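Local coordinates for protein cortical-lytic enzyme (Clostridium perfringens, PDB 5JIP) that probably cleaves spore cortex peptidoglycan as a muramidase of glycoside hydrolase family 25 during germination, at residues D25-F28 with L29-A32; Q91-D94 with V95-G99; S121-T124 with T125-V128. All coordinates share one frame; numbering follows the deposited sequence.

Contact 1: D25-F28 with L29-A32; sequences DVNF and LTLA
Asn27 caps the N-terminus of helix 28-34 and holds Thr30 and Leu29 through one side-chain oxygen. Its OD1 takes the amide Thr30 N at 3.2 Å. That donor sits well above the carbonyl plane of the side-chain amide, about 64° out of it. A second, weak bond runs from Leu29 N to the same OD1. Asn27 reaches these amides because its CG stands anti to its own backbone N (chi1 -173°), which places the amide group beside the carbonyl carbon and next to the first turn. The backbone then takes over. Leu31 N donates to Asn27 O at 3.1 Å, and Ala32 N donates to Phe28 O at 2.9 Å.

Thr30 crosses Asn27 at about a right angle, its OG1 3.4 Å from Asn27 CG. Further out the contact is apolar. The Phe28 ring meets Phe59 edge-to-face and packs on helix 56-66, while Leu31 reaches Ile38 of strand 38-44. These contacts seat the first turn of helix 28-34 against helix 56-66 and strand 38-44 within the TIM-barrel-like domain. Val26 CG1 lies over one face of the Phe28 ring, offset toward its rim, and meets Leu31 CD1 at 3.9 Å.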
loop_
_atom_site.group_PDB
_atom_site.type_symbol
_atom_site.label_atom_id
_atom_site.label_comp_id
_atom_site.label_asym_id
_atom_site.label_seq_id
_atom_site.Cartn_x
_atom_site.Cartn_y
_atom_site.Cartn_z
ATOM N N ASP A 25 -11.960 9.203 -38.429
ATOM C CA ASP A 25 -12.825 10.320 -38.059
ATOM C C ASP A 25 -12.894 10.479 -36.538
ATOM O O ASP A 25 -13.963 10.462 -35.943
ATOM C CB ASP A 25 -14.233 10.157 -38.654
ATOM C CG ASP A 25 -14.203 9.988 -40.180
ATOM O OD1 ASP A 25 -13.121 10.142 -40.807
ATOM O OD2 ASP A 25 -15.257 9.672 -40.770
ATOM N N VAL A 26 -11.727 10.623 -35.915
ATOM C CA VAL A 26 -11.650 10.695 -34.459
ATOM C C VAL A 26 -11.730 12.159 -34.015
ATOM O O VAL A 26 -10.824 12.952 -34.290
ATOM C CB VAL A 26 -10.371 10.025 -33.943
ATOM C CG1 VAL A 26 -10.267 10.174 -32.419
ATOM C CG2 VAL A 26 -10.329 8.545 -34.369
ATOM N N ASN A 27 -12.798 12.513 -33.305
ATOM C CA ASN A 27 -12.955 13.855 -32.765
ATOM C C ASN A 27 -12.720 13.806 -31.259
ATOM O O ASN A 27 -13.601 13.418 -30.491
ATOM C CB ASN A 27 -14.325 14.420 -33.073
ATOM C CG ASN A 27 -14.437 15.855 -32.675
ATOM O OD1 ASN A 27 -13.782 16.299 -31.723
ATOM N ND2 ASN A 27 -15.234 16.615 -33.421
ATOM N N PHE A 28 -11.539 14.243 -30.844
ATOM C CA PHE A 28 -11.155 14.119 -29.441
ATOM C C PHE A 28 -11.932 15.074 -28.569
ATOM O O PHE A 28 -12.153 14.789 -27.391
ATOM C CB PHE A 28 -9.662 14.332 -29.291
ATOM C CG PHE A 28 -8.845 13.179 -29.813
ATOM C CD1 PHE A 28 -8.716 12.008 -29.064
ATOM C CD2 PHE A 28 -8.224 13.251 -31.060
ATOM C CE1 PHE A 28 -7.966 10.953 -29.532
ATOM C CE2 PHE A 28 -7.480 12.201 -31.543
ATOM C CZ PHE A 28 -7.334 11.039 -30.772
ATOM N N LEU A 29 -12.385 16.196 -29.120
ATOM C CA LEU A 29 -13.205 17.074 -28.309
ATOM C C LEU A 29 -14.506 16.376 -27.925
ATOM O O LEU A 29 -15.020 16.554 -26.816
ATOM C CB LEU A 29 -13.474 18.396 -29.049
ATOM C CG LEU A 29 -14.150 19.467 -28.209
ATOM C CD1 LEU A 29 -13.303 19.814 -26.999
ATOM C CD2 LEU A 29 -14.408 20.706 -29.058
ATOM N N THR A 30 -15.057 15.579 -28.832
ATOM C CA THR A 30 -16.257 14.824 -28.507
ATOM C C THR A 30 -15.950 13.715 -27.503
ATOM O O THR A 30 -16.701 13.510 -26.541
ATOM C CB THR A 30 -16.842 14.246 -29.785
ATOM O OG1 THR A 30 -17.136 15.321 -30.678
ATOM C CG2 THR A 30 -18.120 13.440 -29.518
ATOM N N LEU A 31 -14.844 13.002 -27.701
ATOM C CA LEU A 31 -14.496 11.920 -26.786
ATOM C C LEU A 31 -14.207 12.434 -25.376
ATOM O O LEU A 31 -14.404 11.708 -24.401
ATOM C CB LEU A 31 -13.288 11.177 -27.334
ATOM C CG LEU A 31 -13.506 10.357 -28.620
ATOM C CD1 LEU A 31 -12.208 9.710 -29.062
ATOM C CD2 LEU A 31 -14.593 9.306 -28.404
ATOM N N ALA A 32 -13.715 13.663 -25.252
ATOM C CA ALA A 32 -13.430 14.217 -23.931
ATOM C C ALA A 32 -14.674 14.255 -23.069
ATOM O O ALA A 32 -14.580 14.235 -21.833
ATOM C CB ALA A 32 -12.838 15.622 -24.061
#

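Contact 2: Q91-D94 with V95-G99; sequences QFID and VLQQG
Leu96 N donates to Phe92 O at 2.8 Å, nearly straight at 172°, one of the i to i+4 backbone bonds of alpha-helix 83-100. This helix is the connection of the beta-alpha-beta unit between parallel strands 70-75 and 111-113 of the TIM-barrel-like domain. Its side chains pair one turn apart.

On the buried side Leu96 lies over a face of the Phe92 ring. Leu96 CD1 makes a CH-pi contact 3.6 Å from the ring centroid, only 10° off the ring normal. Leu96 CD2 is placed toward the rim, 3.6 Å from Phe92 CE1. Phe92 chi1 of -175° sets the ring outward beside its carbonyl carbon, and Leu96, with CG anti to its own carbonyl carbon, folds back over it. Phe138 of helix 124-142 meets the same ring and also touches Leu96. Val95 turns to another neighbour, packing on Phe56 of helix 56-66 and on Ala42 of strand 38-44.

The polar pairs follow the same spacing. Gln97 lies alongside Ile93, pointing the same way, and its NE2 donates to Ile93 O at 3.1 Å from above the carbonyl plane. Ile93 O also receives a weak bond from Gln97 N, so it has two donors from one residue. The other end of the Gln97 amide, OE1, accepts from Gly103 N, and the two bonds together should fix the rotation of this group.

Asp94 and Gln98 are both exposed. Their carboxylate and amide planes are turned 49° apart. Gln98 NE2 donates to Asp94 OD1 at 3.1 Å, approaching from above the carboxylate plane.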
loop_
_atom_site.group_PDB
_atom_site.type_symbol
_atom_site.label_atom_id
_atom_site.label_comp_id
_atom_site.label_asym_id
_atom_site.label_seq_id
_atom_site.Cartn_x
_atom_site.Cartn_y
_atom_site.Cartn_z
ATOM N N GLN A 91 12.385 -0.225 -27.598
ATOM C CA GLN A 91 11.785 0.552 -28.686
ATOM C C GLN A 91 10.503 1.230 -28.230
ATOM O O GLN A 91 10.252 2.397 -28.557
ATOM C CB GLN A 91 11.497 -0.355 -29.878
ATOM C CG GLN A 91 12.747 -0.836 -30.630
ATOM C CD GLN A 91 12.456 -1.993 -31.591
ATOM O OE1 GLN A 91 11.521 -2.762 -31.388
ATOM N NE2 GLN A 91 13.267 -2.124 -32.625
ATOM N N PHE A 92 9.675 0.498 -27.486
ATOM C CA PHE A 92 8.438 1.041 -26.940
ATOM C C PHE A 92 8.719 2.226 -26.014
ATOM O O PHE A 92 8.062 3.272 -26.110
ATOM C CB PHE A 92 7.710 -0.094 -26.226
ATOM C CG PHE A 92 6.342 0.257 -25.685
ATOM C CD1 PHE A 92 5.486 1.125 -26.353
ATOM C CD2 PHE A 92 5.907 -0.330 -24.503
ATOM C CE1 PHE A 92 4.230 1.400 -25.843
ATOM C CE2 PHE A 92 4.653 -0.051 -23.997
ATOM C CZ PHE A 92 3.812 0.815 -24.657
ATOM N N ILE A 93 9.707 2.082 -25.139
ATOM C CA ILE A 93 10.114 3.151 -24.226
ATOM C C ILE A 93 10.475 4.404 -25.006
ATOM O O ILE A 93 10.130 5.521 -24.618
ATOM C CB ILE A 93 11.291 2.665 -23.352
ATOM C CG1 ILE A 93 10.783 1.655 -22.331
ATOM C CG2 ILE A 93 11.999 3.839 -22.649
ATOM C CD1 ILE A 93 11.888 0.871 -21.648
ATOM N N ASP A 94 11.220 4.233 -26.092
ATOM C CA ASP A 94 11.608 5.347 -26.951
ATOM C C ASP A 94 10.384 5.996 -27.583
ATOM O O ASP A 94 10.203 7.216 -27.492
ATOM C CB ASP A 94 12.604 4.807 -27.988
ATOM C CG ASP A 94 13.068 5.841 -29.019
ATOM O OD1 ASP A 94 12.709 7.025 -28.963
ATOM O OD2 ASP A 94 13.830 5.417 -29.919
ATOM N N VAL A 95 9.493 5.190 -28.179
ATOM C CA VAL A 95 8.320 5.763 -28.853
ATOM C C VAL A 95 7.421 6.487 -27.860
ATOM O O VAL A 95 6.932 7.586 -28.138
ATOM C CB VAL A 95 7.552 4.676 -29.618
ATOM C CG1 VAL A 95 6.235 5.204 -30.227
ATOM C CG2 VAL A 95 8.425 4.130 -30.701
ATOM N N LEU A 96 7.173 5.878 -26.698
ATOM C CA LEU A 96 6.322 6.519 -25.695
ATOM C C LEU A 96 6.789 7.932 -25.402
ATOM O O LEU A 96 5.970 8.860 -25.327
ATOM C CB LEU A 96 6.299 5.712 -24.403
ATOM C CG LEU A 96 5.475 4.431 -24.439
ATOM C CD1 LEU A 96 5.875 3.535 -23.264
ATOM C CD2 LEU A 96 3.966 4.662 -24.436
ATOM N N GLN A 97 8.104 8.112 -25.206
ATOM C CA GLN A 97 8.627 9.437 -24.905
ATOM C C GLN A 97 8.463 10.379 -26.086
ATOM O O GLN A 97 8.261 11.586 -25.894
ATOM C CB GLN A 97 10.084 9.342 -24.490
ATOM C CG GLN A 97 10.252 8.621 -23.190
ATOM C CD GLN A 97 11.691 8.399 -22.829
ATOM O OE1 GLN A 97 12.291 9.190 -22.117
ATOM N NE2 GLN A 97 12.246 7.299 -23.297
ATOM N N GLN A 98 8.561 9.863 -27.312
ATOM C CA GLN A 98 8.302 10.720 -28.461
ATOM C C GLN A 98 6.884 11.269 -28.412
ATOM O O GLN A 98 6.634 12.419 -28.791
ATOM C CB GLN A 98 8.523 9.956 -29.770
ATOM C CG GLN A 98 9.927 9.462 -29.983
ATOM C CD GLN A 98 10.105 8.802 -31.342
ATOM O OE1 GLN A 98 9.545 9.258 -32.340
ATOM N NE2 GLN A 98 10.877 7.740 -31.386
ATOM N N GLY A 99 5.936 10.460 -27.950
ATOM C CA GLY A 99 4.559 10.858 -27.909
ATOM C C GLY A 99 4.205 11.689 -26.700
ATOM O O GLY A 99 3.433 12.636 -26.806
#

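Contact 3: S121-T124 with T125-V128; sequences SLTT and TELV
A capping box formed by Thr123 and Glu126 opens helix 124-142. Each residue binds the backbone amide of the other. Thr123 OG1 accepts from Glu126 N at 3.0 Å, and Thr123 N donates to Glu126 OE1 at 2.8 Å. The second bond is nearly straight, 172° at the hydrogen, and meets OE1 on its anti side close to the carboxylate plane. The Thr123 hydroxyl sits between its backbone N and carbonyl carbon (chi1 71°), where it faces the amide of Glu126. Glu126 CG is anti to its carbonyl carbon (chi1 -71°), which turns the extended chain back toward Thr123. Its CG passes 3.2 Å from Thr123 OG1.

A water adds a second hold on the carboxylate. It donates to Glu126 OE1 at 2.6 Å and to Ser121 O at 3.0 Å, linking the loop to the cap. With the backbone amide and the water both donating to OE1, the negative charge is probably stabilised there. Regular helix bonds follow at once, from Leu127 N to Thr123 O at 2.9 Å and from Val128 N to Thr124 O. Thr124 and Val128 lie side by side, and their CG2 methyls are 4.1 Å apart.

Leu122 CD1 approaches Leu127 CD1 on the buried side. The cap joins the loop after strand 111-113 to the helix, with Lys80 touching both Leu122 and Glu126. Thr124 OG1 has weak hydrogen bonds with Tyr158 O and Asp159 OD2, just after helix 152-157, and Leu127 packs on Tyr158 as well.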
loop_
_atom_site.group_PDB
_atom_site.type_symbol
_atom_site.label_atom_id
_atom_site.label_comp_id
_atom_site.label_asym_id
_atom_site.label_seq_id
_atom_site.Cartn_x
_atom_site.Cartn_y
_atom_site.Cartn_z
ATOM N N SER A 121 3.924 -22.428 -32.530
ATOM C CA SER A 121 5.352 -22.180 -32.686
ATOM C C SER A 121 6.044 -21.933 -31.359
ATOM O O SER A 121 7.258 -22.154 -31.262
ATOM C CB SER A 121 5.596 -21.003 -33.637
ATOM O OG SER A 121 4.966 -19.826 -33.172
ATOM N N LEU A 122 5.313 -21.520 -30.325
ATOM C CA LEU A 122 5.903 -21.290 -29.013
ATOM C C LEU A 122 5.190 -22.130 -27.969
ATOM O O LEU A 122 3.965 -22.286 -28.008
ATOM C CB LEU A 122 5.838 -19.811 -28.598
ATOM C CG LEU A 122 6.589 -18.804 -29.473
ATOM C CD1 LEU A 122 6.401 -17.395 -28.915
ATOM C CD2 LEU A 122 8.047 -19.144 -29.585
ATOM N N THR A 123 5.968 -22.677 -27.039
ATOM C CA THR A 123 5.375 -23.268 -25.853
ATOM C C THR A 123 4.860 -22.164 -24.924
ATOM O O THR A 123 5.241 -20.993 -25.026
ATOM C CB THR A 123 6.393 -24.138 -25.113
ATOM O OG1 THR A 123 7.375 -23.297 -24.507
ATOM C CG2 THR A 123 7.095 -25.084 -26.055
ATOM N N THR A 124 3.974 -22.554 -24.011
ATOM C CA THR A 124 3.529 -21.615 -22.989
ATOM C C THR A 124 4.709 -21.050 -22.204
ATOM O O THR A 124 4.738 -19.854 -21.890
ATOM C CB THR A 124 2.537 -22.302 -22.077
ATOM O OG1 THR A 124 1.432 -22.738 -22.867
ATOM C CG2 THR A 124 2.063 -21.351 -20.960
ATOM N N THR A 125 5.702 -21.888 -21.881
ATOM C CA THR A 125 6.875 -21.372 -21.175
ATOM C C THR A 125 7.589 -20.336 -22.023
ATOM O O THR A 125 7.993 -19.280 -21.525
ATOM C CB THR A 125 7.835 -22.508 -20.807
ATOM O OG1 THR A 125 7.157 -23.471 -19.985
ATOM C CG2 THR A 125 9.069 -21.975 -20.059
ATOM N N GLU A 126 7.754 -20.614 -23.313
ATOM C CA GLU A 126 8.459 -19.674 -24.167
ATOM C C GLU A 126 7.692 -18.359 -24.295
ATOM O O GLU A 126 8.298 -17.279 -24.243
ATOM C CB GLU A 126 8.704 -20.305 -25.540
ATOM C CG GLU A 126 9.740 -21.417 -25.507
ATOM C CD GLU A 126 9.820 -22.206 -26.793
ATOM O OE1 GLU A 126 8.765 -22.431 -27.431
ATOM O OE2 GLU A 126 10.957 -22.597 -27.157
ATOM N N LEU A 127 6.371 -18.427 -24.468
ATOM C CA LEU A 127 5.596 -17.194 -24.631
ATOM C C LEU A 127 5.627 -16.377 -23.346
ATOM O O LEU A 127 5.921 -15.178 -23.363
ATOM C CB LEU A 127 4.163 -17.511 -25.026
ATOM C CG LEU A 127 3.225 -16.308 -25.185
ATOM C CD1 LEU A 127 3.722 -15.386 -26.265
ATOM C CD2 LEU A 127 1.800 -16.727 -25.526
ATOM N N VAL A 128 5.366 -17.023 -22.212
ATOM C CA VAL A 128 5.331 -16.299 -20.950
ATOM C C VAL A 128 6.716 -15.756 -20.606
ATOM O O VAL A 128 6.834 -14.630 -20.130
ATOM C CB VAL A 128 4.753 -17.195 -19.831
ATOM C CG1 VAL A 128 4.922 -16.552 -18.465
ATOM C CG2 VAL A 128 3.253 -17.517 -20.055
HETATM O O HOH W 1 8.337 -24.132 -29.298
#

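All three contacts lie in the glycosyl hydrolase family 25 region and follow one another along the chain. Contacts 1 and 3 are N-terminal helix caps, one made by an asparagine and the other by a threonine-glutamate capping box. Contact 2 is the middle and end of a helix. No two of them touch. The centres of contacts 1 and 2 are about 23 Å apart, those of 2 and 3 about 27 Å, and those of 1 and 3 about 39 Å. Helix 56-66 packs on contacts 1 and 2, and the helix begun at contact 3 reaches contact 2 through Phe138. All three lie away from the magnesium site of Asp227, Met230, Asp258 and Asp304.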